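Local coordinates for galactose mutarotase-like protein (Clostridium acetobutylicum, PDB 3OS7) that probably binds carbohydrate and may interconvert the anomers of aldose sugars, as aldose 1-epimerases do, at residues G86-G91 against N308-K313; H109-N114 against F135-E140. One frame throughout, in Å; residues are numbered along the deposited sequence.

Contact 1 of 2, residues G86-G91 against N308-K313; sequences GTFKLG and NSPNVK. With EDO (1,2-ethanediol), chain G.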
loop_
_atom_site.group_PDB
_atom_site.type_symbol
_atom_site.label_atom_id
_atom_site.label_comp_id
_atom_site.label_asym_id
_atom_site.label_seq_id
_atom_site.Cartn_x
_atom_site.Cartn_y
_atom_site.Cartn_z
ATOM N N GLY A 86 8.210 6.188 -18.981
ATOM C CA GLY A 86 6.878 5.660 -19.183
ATOM C C GLY A 86 6.784 4.526 -20.186
ATOM O O GLY A 86 5.723 4.332 -20.799
ATOM N N THR A 87 7.873 3.783 -20.383
ATOM C CA THR A 87 7.864 2.766 -21.439
ATOM C C THR A 87 8.653 1.537 -21.054
ATOM O O THR A 87 9.636 1.600 -20.312
ATOM C CB THR A 87 8.371 3.340 -22.810
ATOM O OG1 THR A 87 8.163 2.395 -23.889
ATOM C CG2 THR A 87 9.828 3.724 -22.738
ATOM N N PHE A 88 8.176 0.401 -21.544
ATOM C CA PHE A 88 8.894 -0.878 -21.360
ATOM C C PHE A 88 8.420 -1.810 -22.455
ATOM O O PHE A 88 7.421 -1.542 -23.105
ATOM C CB PHE A 88 8.676 -1.508 -19.971
ATOM C CG PHE A 88 7.254 -1.956 -19.683
ATOM C CD1 PHE A 88 6.343 -1.090 -19.110
ATOM C CD2 PHE A 88 6.824 -3.244 -19.987
ATOM C CE1 PHE A 88 5.062 -1.500 -18.814
ATOM C CE2 PHE A 88 5.535 -3.656 -19.704
ATOM C CZ PHE A 88 4.646 -2.777 -19.129
ATOM N N LYS A 89 9.143 -2.902 -22.635
ATOM C CA LYS A 89 8.764 -3.949 -23.573
ATOM C C LYS A 89 8.424 -5.256 -22.858
ATOM O O LYS A 89 9.007 -5.597 -21.817
ATOM C CB LYS A 89 9.906 -4.181 -24.573
ATOM C CG LYS A 89 10.146 -2.980 -25.433
ATOM C CD LYS A 89 11.058 -3.228 -26.572
ATOM C CE LYS A 89 10.342 -3.913 -27.711
ATOM N NZ LYS A 89 11.357 -4.266 -28.691
ATOM N N LEU A 90 7.507 -5.998 -23.452
ATOM C CA LEU A 90 7.279 -7.389 -23.067
ATOM C C LEU A 90 7.300 -8.188 -24.364
ATOM O O LEU A 90 6.437 -8.024 -25.224
ATOM C CB LEU A 90 5.966 -7.553 -22.296
ATOM C CG LEU A 90 5.668 -8.961 -21.784
ATOM C CD1 LEU A 90 6.712 -9.354 -20.725
ATOM C CD2 LEU A 90 4.250 -9.105 -21.239
ATOM N N GLY A 91 8.332 -9.013 -24.529
ATOM C CA GLY A 91 8.545 -9.661 -25.795
ATOM C C GLY A 91 8.702 -8.600 -26.877
ATOM O O GLY A 91 9.429 -7.626 -26.705
ATOM N N ASN A 308 10.680 0.125 -11.299
ATOM C CA ASN A 308 11.054 0.028 -12.732
ATOM C C ASN A 308 11.316 -1.430 -13.161
ATOM O O ASN A 308 12.090 -1.647 -14.051
ATOM C CB ASN A 308 12.285 0.912 -12.997
ATOM C CG ASN A 308 12.557 1.177 -14.496
ATOM O OD1 ASN A 308 11.645 1.314 -15.304
ATOM N ND2 ASN A 308 13.834 1.318 -14.838
ATOM N N SER A 309 10.679 -2.400 -12.495
ATOM C CA SER A 309 10.973 -3.829 -12.688
ATOM C C SER A 309 10.920 -4.323 -14.155
ATOM O O SER A 309 11.731 -5.153 -14.529
ATOM C CB SER A 309 10.056 -4.722 -11.834
ATOM O OG SER A 309 8.701 -4.708 -12.261
ATOM N N PRO A 310 9.998 -3.817 -14.988
ATOM C CA PRO A 310 10.006 -4.290 -16.369
ATOM C C PRO A 310 11.271 -3.950 -17.158
ATOM O O PRO A 310 11.533 -4.571 -18.183
ATOM C CB PRO A 310 8.796 -3.573 -16.982
ATOM C CG PRO A 310 7.982 -3.178 -15.858
ATOM C CD PRO A 310 8.909 -2.863 -14.771
ATOM N N ASN A 311 12.054 -2.978 -16.689
ATOM C CA ASN A 311 13.232 -2.519 -17.421
ATOM C C ASN A 311 14.597 -2.883 -16.826
ATOM O O ASN A 311 15.605 -2.553 -17.429
ATOM C CB ASN A 311 13.168 -0.985 -17.561
ATOM C CG ASN A 311 12.123 -0.521 -18.563
ATOM O OD1 ASN A 311 12.039 -1.060 -19.690
ATOM N ND2 ASN A 311 11.352 0.513 -18.188
ATOM N N VAL A 312 14.646 -3.489 -15.637
ATOM C CA VAL A 312 15.929 -3.716 -14.960
ATOM C C VAL A 312 16.622 -4.943 -15.585
ATOM O O VAL A 312 15.976 -5.823 -16.146
ATOM C CB VAL A 312 15.787 -3.910 -13.431
ATOM C CG1 VAL A 312 15.256 -2.630 -12.740
ATOM C CG2 VAL A 312 14.869 -5.117 -13.094
ATOM N N LYS A 313 17.941 -4.964 -15.510
ATOM C CA LYS A 313 18.754 -6.058 -16.095
ATOM C C LYS A 313 19.054 -7.029 -15.003
ATOM O O LYS A 313 20.202 -7.209 -14.602
ATOM C CB LYS A 313 20.042 -5.518 -16.683
ATOM C CG LYS A 313 19.818 -4.594 -17.811
ATOM C CD LYS A 313 21.104 -4.118 -18.394
ATOM C CE LYS A 313 20.814 -3.226 -19.523
ATOM N NZ LYS A 313 22.029 -2.707 -20.118
HETATM C C1 EDO G . 19.682 -1.049 -14.646
HETATM O O1 EDO G . 20.446 -0.703 -15.806
HETATM C C2 EDO G . 19.795 -2.551 -14.654
HETATM O O2 EDO G . 19.164 -3.138 -13.534
HETATM O O HOH W 1 11.710 -3.243 -21.231
HETATM O O HOH W 2 11.642 -6.000 -20.897
HETATM O O HOH W 3 9.178 -6.514 -19.256
#
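The amide nitrogen ND2 of Asn-311 is spent twice: it donates to Thr-87 O at 2.9 Å, with an N-H...O angle of 169°, and to Asn-308 OD1 at 3.0 Å. Both acceptors lie close to the plane of the Asn-311 amide, so the two bonds together fix its rotation. In this mutarotase-like beta fold the amide thereby ties the strand 82-90 to the loop between strand 297-303 and helix 316-319. That loop turns back on itself here, Asn-311 N bonding to Asn-308 O, while Asn-308 OD1 also accepts from Asp-84 N and so joins the same strand from a second point. Beside the amide, Pro-310 lies over one face of the Phe-88 ring in a CH-pi contact, its CG 4.2 Å from the ring centroid. With chi1 at 65°, the Phe-88 ring turns this face to the proline near its CG end, where Pro-310 CB is 3.5 Å from Phe-88 CG, and its far end leads away; Tyr-95 of the neighbouring strand stacks on the ring as well. Waters fill in farther along: two lie between Lys-89 O and Pro-310 O, and a third accepts from Lys-89 N at 2.9 Å and lies 2.7 Å from Asn-311 OD1.

Contact 2 of 2, residues H109-N114 against F135-E140; sequences HGFIKN and FDFTKE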
loop_
_atom_site.group_PDB
_atom_site.type_symbol
_atom_site.label_atom_id
_atom_site.label_comp_id
_atom_site.label_asym_id
_atom_site.label_seq_id
_atom_site.Cartn_x
_atom_site.Cartn_y
_atom_site.Cartn_z
ATOM N N HIS A 109 3.031 5.099 -10.325
ATOM C CA HIS A 109 1.918 4.734 -9.430
ATOM C C HIS A 109 0.603 4.210 -10.034
ATOM O O HIS A 109 -0.154 3.505 -9.356
ATOM C CB HIS A 109 1.610 5.865 -8.451
ATOM C CG HIS A 109 2.705 6.134 -7.469
ATOM N ND1 HIS A 109 3.518 5.133 -6.957
ATOM C CD2 HIS A 109 3.085 7.285 -6.861
ATOM C CE1 HIS A 109 4.385 5.682 -6.114
ATOM N NE2 HIS A 109 4.144 6.984 -6.044
ATOM N N GLY A 110 0.328 4.539 -11.288
ATOM C CA GLY A 110 -0.920 4.113 -11.917
ATOM C C GLY A 110 -2.137 5.002 -11.645
ATOM O O GLY A 110 -2.051 6.013 -10.958
ATOM N N PHE A 111 -3.279 4.610 -12.181
ATOM C CA PHE A 111 -4.503 5.424 -12.096
ATOM C C PHE A 111 -5.585 4.782 -11.233
ATOM O O PHE A 111 -6.575 5.440 -10.912
ATOM C CB PHE A 111 -5.085 5.690 -13.504
ATOM C CG PHE A 111 -5.345 4.443 -14.277
ATOM C CD1 PHE A 111 -6.528 3.742 -14.118
ATOM C CD2 PHE A 111 -4.387 3.937 -15.138
ATOM C CE1 PHE A 111 -6.746 2.552 -14.795
ATOM C CE2 PHE A 111 -4.581 2.750 -15.802
ATOM C CZ PHE A 111 -5.778 2.049 -15.645
ATOM N N ILE A 112 -5.436 3.515 -10.860
ATOM C CA ILE A 112 -6.533 2.854 -10.172
ATOM C C ILE A 112 -6.753 3.466 -8.783
ATOM O O ILE A 112 -7.852 3.474 -8.287
ATOM C CB ILE A 112 -6.424 1.284 -10.115
ATOM C CG1 ILE A 112 -5.216 0.820 -9.320
ATOM C CG2 ILE A 112 -6.432 0.677 -11.546
ATOM C CD1 ILE A 112 -5.149 -0.725 -9.223
ATOM N N LYS A 113 -5.713 4.050 -8.202
ATOM C CA LYS A 113 -5.838 4.755 -6.922
ATOM C C LYS A 113 -6.710 6.016 -7.019
ATOM O O LYS A 113 -7.194 6.495 -6.007
ATOM C CB LYS A 113 -4.467 5.186 -6.379
ATOM C CG LYS A 113 -3.708 6.182 -7.245
ATOM C CD LYS A 113 -2.264 6.419 -6.705
ATOM C CE LYS A 113 -1.676 7.649 -7.281
ATOM N NZ LYS A 113 -1.837 7.763 -8.735
ATOM N N ASN A 114 -6.831 6.568 -8.226
ATOM C CA ASN A 114 -7.631 7.797 -8.450
ATOM C C ASN A 114 -9.024 7.504 -8.981
ATOM O O ASN A 114 -9.831 8.414 -9.149
ATOM C CB ASN A 114 -6.936 8.702 -9.474
ATOM C CG ASN A 114 -5.480 9.018 -9.125
ATOM O OD1 ASN A 114 -4.576 8.354 -9.612
ATOM N ND2 ASN A 114 -5.253 10.048 -8.307
ATOM N N PHE A 135 -12.598 -3.003 -9.209
ATOM C CA PHE A 135 -12.365 -2.090 -10.309
ATOM C C PHE A 135 -12.346 -2.888 -11.600
ATOM O O PHE A 135 -11.493 -3.756 -11.779
ATOM C CB PHE A 135 -11.015 -1.401 -10.175
ATOM C CG PHE A 135 -10.755 -0.432 -11.297
ATOM C CD1 PHE A 135 -11.422 0.777 -11.345
ATOM C CD2 PHE A 135 -9.927 -0.753 -12.320
ATOM C CE1 PHE A 135 -11.223 1.646 -12.385
ATOM C CE2 PHE A 135 -9.729 0.108 -13.384
ATOM C CZ PHE A 135 -10.367 1.302 -13.416
ATOM N N ASP A 136 -13.280 -2.575 -12.485
ATOM C CA ASP A 136 -13.404 -3.236 -13.784
ATOM C C ASP A 136 -12.801 -2.358 -14.873
ATOM O O ASP A 136 -13.270 -1.241 -15.135
ATOM C CB ASP A 136 -14.865 -3.507 -14.088
ATOM C CG ASP A 136 -15.530 -4.402 -13.045
ATOM O OD1 ASP A 136 -15.033 -5.533 -12.838
ATOM O OD2 ASP A 136 -16.545 -3.975 -12.437
ATOM N N PHE A 137 -11.722 -2.838 -15.478
ATOM C CA PHE A 137 -11.040 -2.105 -16.527
ATOM C C PHE A 137 -11.472 -2.718 -17.854
ATOM O O PHE A 137 -11.140 -3.871 -18.147
ATOM C CB PHE A 137 -9.529 -2.196 -16.350
ATOM C CG PHE A 137 -8.739 -1.334 -17.319
ATOM C CD1 PHE A 137 -8.709 0.051 -17.190
ATOM C CD2 PHE A 137 -7.968 -1.908 -18.317
ATOM C CE1 PHE A 137 -7.964 0.821 -18.049
ATOM C CE2 PHE A 137 -7.229 -1.131 -19.179
ATOM C CZ PHE A 137 -7.208 0.222 -19.050
ATOM N N THR A 138 -12.217 -1.947 -18.637
ATOM C CA THR A 138 -12.782 -2.422 -19.892
ATOM C C THR A 138 -12.188 -1.726 -21.101
ATOM O O THR A 138 -11.471 -0.741 -20.995
ATOM C CB THR A 138 -14.315 -2.201 -19.953
ATOM O OG1 THR A 138 -14.582 -0.819 -20.150
ATOM C CG2 THR A 138 -14.994 -2.675 -18.684
ATOM N N LYS A 139 -12.541 -2.263 -22.261
ATOM C CA LYS A 139 -12.153 -1.721 -23.544
ATOM C C LYS A 139 -12.644 -0.289 -23.738
ATOM O O LYS A 139 -12.140 0.410 -24.602
ATOM C CB LYS A 139 -12.754 -2.566 -24.663
ATOM C CG LYS A 139 -12.173 -3.929 -24.826
ATOM C CD LYS A 139 -13.044 -4.777 -25.793
ATOM C CE LYS A 139 -12.497 -6.207 -25.935
ATOM N NZ LYS A 139 -11.107 -6.202 -26.495
ATOM N N GLU A 140 -13.622 0.149 -22.945
ATOM C CA GLU A 140 -14.149 1.505 -23.078
ATOM C C GLU A 140 -13.405 2.532 -22.238
ATOM O O GLU A 140 -13.615 3.740 -22.397
ATOM C CB GLU A 140 -15.653 1.545 -22.740
ATOM C CG GLU A 140 -16.537 0.529 -23.490
ATOM C CD GLU A 140 -16.165 0.385 -24.948
ATOM O OE1 GLU A 140 -15.939 1.428 -25.621
ATOM O OE2 GLU A 140 -16.108 -0.779 -25.418
#
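An aromatic cluster joins the loop after strand 106-108 to the end of strand 128-137, with Phe-111 and Ile-112 set against Phe-135 and Phe-137. The tightest approach is Phe-111 CZ to Phe-137 CE1, 3.5 Å. These two rings meet obliquely, their centroids 5.5 Å apart and their planes at 35°, while the side chains themselves cross at about a right angle. Phe-135 comes to Phe-111 differently: Phe-135 CZ sits at the edge of the Phe-111 ring, near its plane, 4.1 Å from Phe-111 CE1. Ile-112 adds its CG2 branch, which lies 3.8 Å from Phe-135 CE2; chi1 of 64° sets CG2 opposite the carbonyl carbon, and from there it meets the Phe-135 ring. Phe-135 and Phe-137, two apart on one strand of the antiparallel beta structure of this aldose 1-epimerase family, put their side chains on the same face, toward the loop. Phe-151 and Phe-153 of the adjoining strand 151-160 and Trp-117 extend the apolar packing. No hydrogen bond crosses between the segments. Within the loop, Asn-114 N bonds to Phe-111 O at 2.9 Å, and the ammonium of Lys-113 folds back to Gly-110 O at 2.8 Å and to Asn-114 OD1 at 2.9 Å. Ser-115 OG also bonds to Phe-111 O, and Trp-117 NE1 to Ile-112 O.

The centres of contacts 1 and 2 lie about 20 Å apart and their nearest atoms about 9 Å, without touching. Along the chain the order is 86-91, 109-114, 135-140, 308-313: contact 2 is local, with 20 residues between its segments, whereas contact 1 spans 216. Strand 82-90, which carries 86-91, pairs with strand 106-108, and the loop 109-114 follows directly, so one three-stranded antiparallel sheet connects the two sites. Contact 1 thus joins the small sheet itself to the loop after strand 297-303, far later in sequence, and contact 2 joins the loop leaving that sheet to strand 128-137.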